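Mite allergen Der p 5 (Dermatophagoides pteronyssinus, PDB 3MQ1) is an IgE-binding dust mite allergen of unknown biological role that forms homodimers and oligomerises in a concentration-dependent manner. Local coordinates at residues D68-I71 with F72-Y75. Numbering follows the deposited sequence.
Sequences DLDI and FEQY. With MPD ((4S)-2-methyl-2,4-pentanediol), chain Y.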
loop_
_atom_site.group_PDB
_atom_site.type_symbol
_atom_site.label_atom_id
_atom_site.label_comp_id
_atom_site.label_asym_id
_atom_site.label_seq_id
_atom_site.Cartn_x
_atom_site.Cartn_y
_atom_site.Cartn_z
ATOM N N ASP B 68 -15.075 -6.285 20.612
ATOM C CA ASP B 68 -14.008 -5.553 21.290
ATOM C C ASP B 68 -12.645 -5.709 20.619
ATOM O O ASP B 68 -11.615 -5.382 21.211
ATOM C CB ASP B 68 -13.919 -5.976 22.759
ATOM C CG ASP B 68 -15.091 -5.478 23.581
ATOM O OD1 ASP B 68 -15.680 -4.441 23.210
ATOM O OD2 ASP B 68 -15.420 -6.119 24.601
ATOM N N LEU B 69 -12.640 -6.201 19.385
ATOM C CA LEU B 69 -11.394 -6.400 18.654
ATOM C C LEU B 69 -10.842 -5.088 18.109
ATOM O O LEU B 69 -11.600 -4.190 17.742
ATOM C CB LEU B 69 -11.597 -7.388 17.504
ATOM C CG LEU B 69 -12.047 -8.801 17.870
ATOM C CD1 LEU B 69 -12.177 -9.648 16.616
ATOM C CD2 LEU B 69 -11.074 -9.437 18.850
ATOM N N ASP B 70 -9.519 -4.983 18.061
ATOM C CA ASP B 70 -8.863 -3.829 17.456
ATOM C C ASP B 70 -8.162 -4.240 16.164
ATOM O O ASP B 70 -8.166 -5.414 15.798
ATOM C CB ASP B 70 -7.876 -3.182 18.433
ATOM C CG ASP B 70 -6.762 -4.123 18.856
ATOM O OD1 ASP B 70 -6.436 -5.051 18.090
ATOM O OD2 ASP B 70 -6.207 -3.927 19.957
ATOM N N ILE B 71 -7.558 -3.273 15.483
ATOM C CA ILE B 71 -6.915 -3.524 14.197
ATOM C C ILE B 71 -5.864 -4.626 14.290
ATOM O O ILE B 71 -5.763 -5.478 13.407
ATOM C CB ILE B 71 -6.241 -2.254 13.649
ATOM C CG1 ILE B 71 -7.005 -1.007 14.095
ATOM C CG2 ILE B 71 -6.131 -2.320 12.133
ATOM C CD1 ILE B 71 -6.368 0.287 13.645
ATOM N N PHE B 72 -5.082 -4.603 15.364
ATOM C CA PHE B 72 -3.994 -5.556 15.548
ATOM C C PHE B 72 -4.516 -6.965 15.805
ATOM O O PHE B 72 -3.922 -7.947 15.360
ATOM C CB PHE B 72 -3.090 -5.111 16.698
ATOM C CG PHE B 72 -2.697 -3.665 16.628
ATOM C CD1 PHE B 72 -1.762 -3.232 15.703
ATOM C CD2 PHE B 72 -3.262 -2.736 17.488
ATOM C CE1 PHE B 72 -1.398 -1.901 15.636
ATOM C CE2 PHE B 72 -2.901 -1.404 17.425
ATOM C CZ PHE B 72 -1.968 -0.986 16.497
ATOM N N GLU B 73 -5.628 -7.055 16.528
ATOM C CA GLU B 73 -6.259 -8.338 16.806
ATOM C C GLU B 73 -6.941 -8.873 15.554
ATOM O O GLU B 73 -6.908 -10.073 15.281
ATOM C CB GLU B 73 -7.277 -8.200 17.939
ATOM C CG GLU B 73 -6.664 -7.862 19.287
ATOM C CD GLU B 73 -7.709 -7.674 20.368
ATOM O OE1 GLU B 73 -8.352 -6.604 20.395
ATOM O OE2 GLU B 73 -7.886 -8.596 21.192
ATOM N N GLN B 74 -7.561 -7.973 14.798
ATOM C CA GLN B 74 -8.208 -8.338 13.545
ATOM C C GLN B 74 -7.182 -8.847 12.542
ATOM O O GLN B 74 -7.416 -9.834 11.848
ATOM C CB GLN B 74 -8.959 -7.140 12.963
ATOM C CG GLN B 74 -10.106 -6.640 13.825
ATOM C CD GLN B 74 -10.737 -5.375 13.276
ATOM O OE1 GLN B 74 -11.645 -4.807 13.882
ATOM N NE2 GLN B 74 -10.254 -4.925 12.124
ATOM N N TYR B 75 -6.042 -8.165 12.473
ATOM C CA TYR B 75 -4.980 -8.547 11.549
ATOM C C TYR B 75 -4.421 -9.924 11.889
ATOM O O TYR B 75 -4.228 -10.759 11.005
ATOM C CB TYR B 75 -3.860 -7.505 11.550
ATOM C CG TYR B 75 -2.704 -7.852 10.640
ATOM C CD1 TYR B 75 -2.789 -7.648 9.269
ATOM C CD2 TYR B 75 -1.527 -8.384 11.151
ATOM C CE1 TYR B 75 -1.735 -7.964 8.433
ATOM C CE2 TYR B 75 -0.467 -8.703 10.323
ATOM C CZ TYR B 75 -0.577 -8.490 8.964
ATOM O OH TYR B 75 0.474 -8.807 8.135
HETATM C C1 MPD Y . -12.463 -2.036 15.301
HETATM C C2 MPD Y . -13.839 -2.682 15.218
HETATM O O2 MPD Y . -13.748 -4.046 15.699
HETATM C CM MPD Y . -14.835 -1.920 16.083
HETATM C C3 MPD Y . -14.317 -2.709 13.771
#
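Asp70 and Glu73 exchange side-chain-to-backbone hydrogen bonds at the start of helix 71-99. In one direction Glu73 N donates to Asp70 OD1 at 2.7 Å. The bond is fairly straight, with an N-H...O angle of 156°, and meets the oxygen nearly along its C-O bond. The Asp70 carboxylate reaches that amide because CG stands between the backbone N and the carbonyl carbon (chi1 61°), which folds the short side chain over the first turn. In return Asp70 N donates to Glu73 OE1 at 3.1 Å. This bond is more bent, at 142°, and reaches the anti side of the carboxylate from somewhat out of its plane. Glu73 gets there with CG beside its own N and the chain extended through CD, crossing Asp70 at about a right angle. Asp70 OD1 and Glu73 OE1, 3.4 Å apart, would be expected to repel; Lys41 of a neighbouring subunit, salt-bridged to Asp70 OD2 and in a long, weak ion pair with Glu73 OE1, probably offsets this. Leu69 CB packs on Gln74 CG. Beside them a bound MPD, probably from the crystallisation liquor, places O2 2.9 Å from Gln74 OE1 and 3.0 Å from Leu69 O, its one proton able to serve either. Regular helical bonding begins with Gln74 N to Asp70 O. Reciprocal bonding between the N-cap residue and the residue three positions on defines a capping box, here with Asp70 as N-cap.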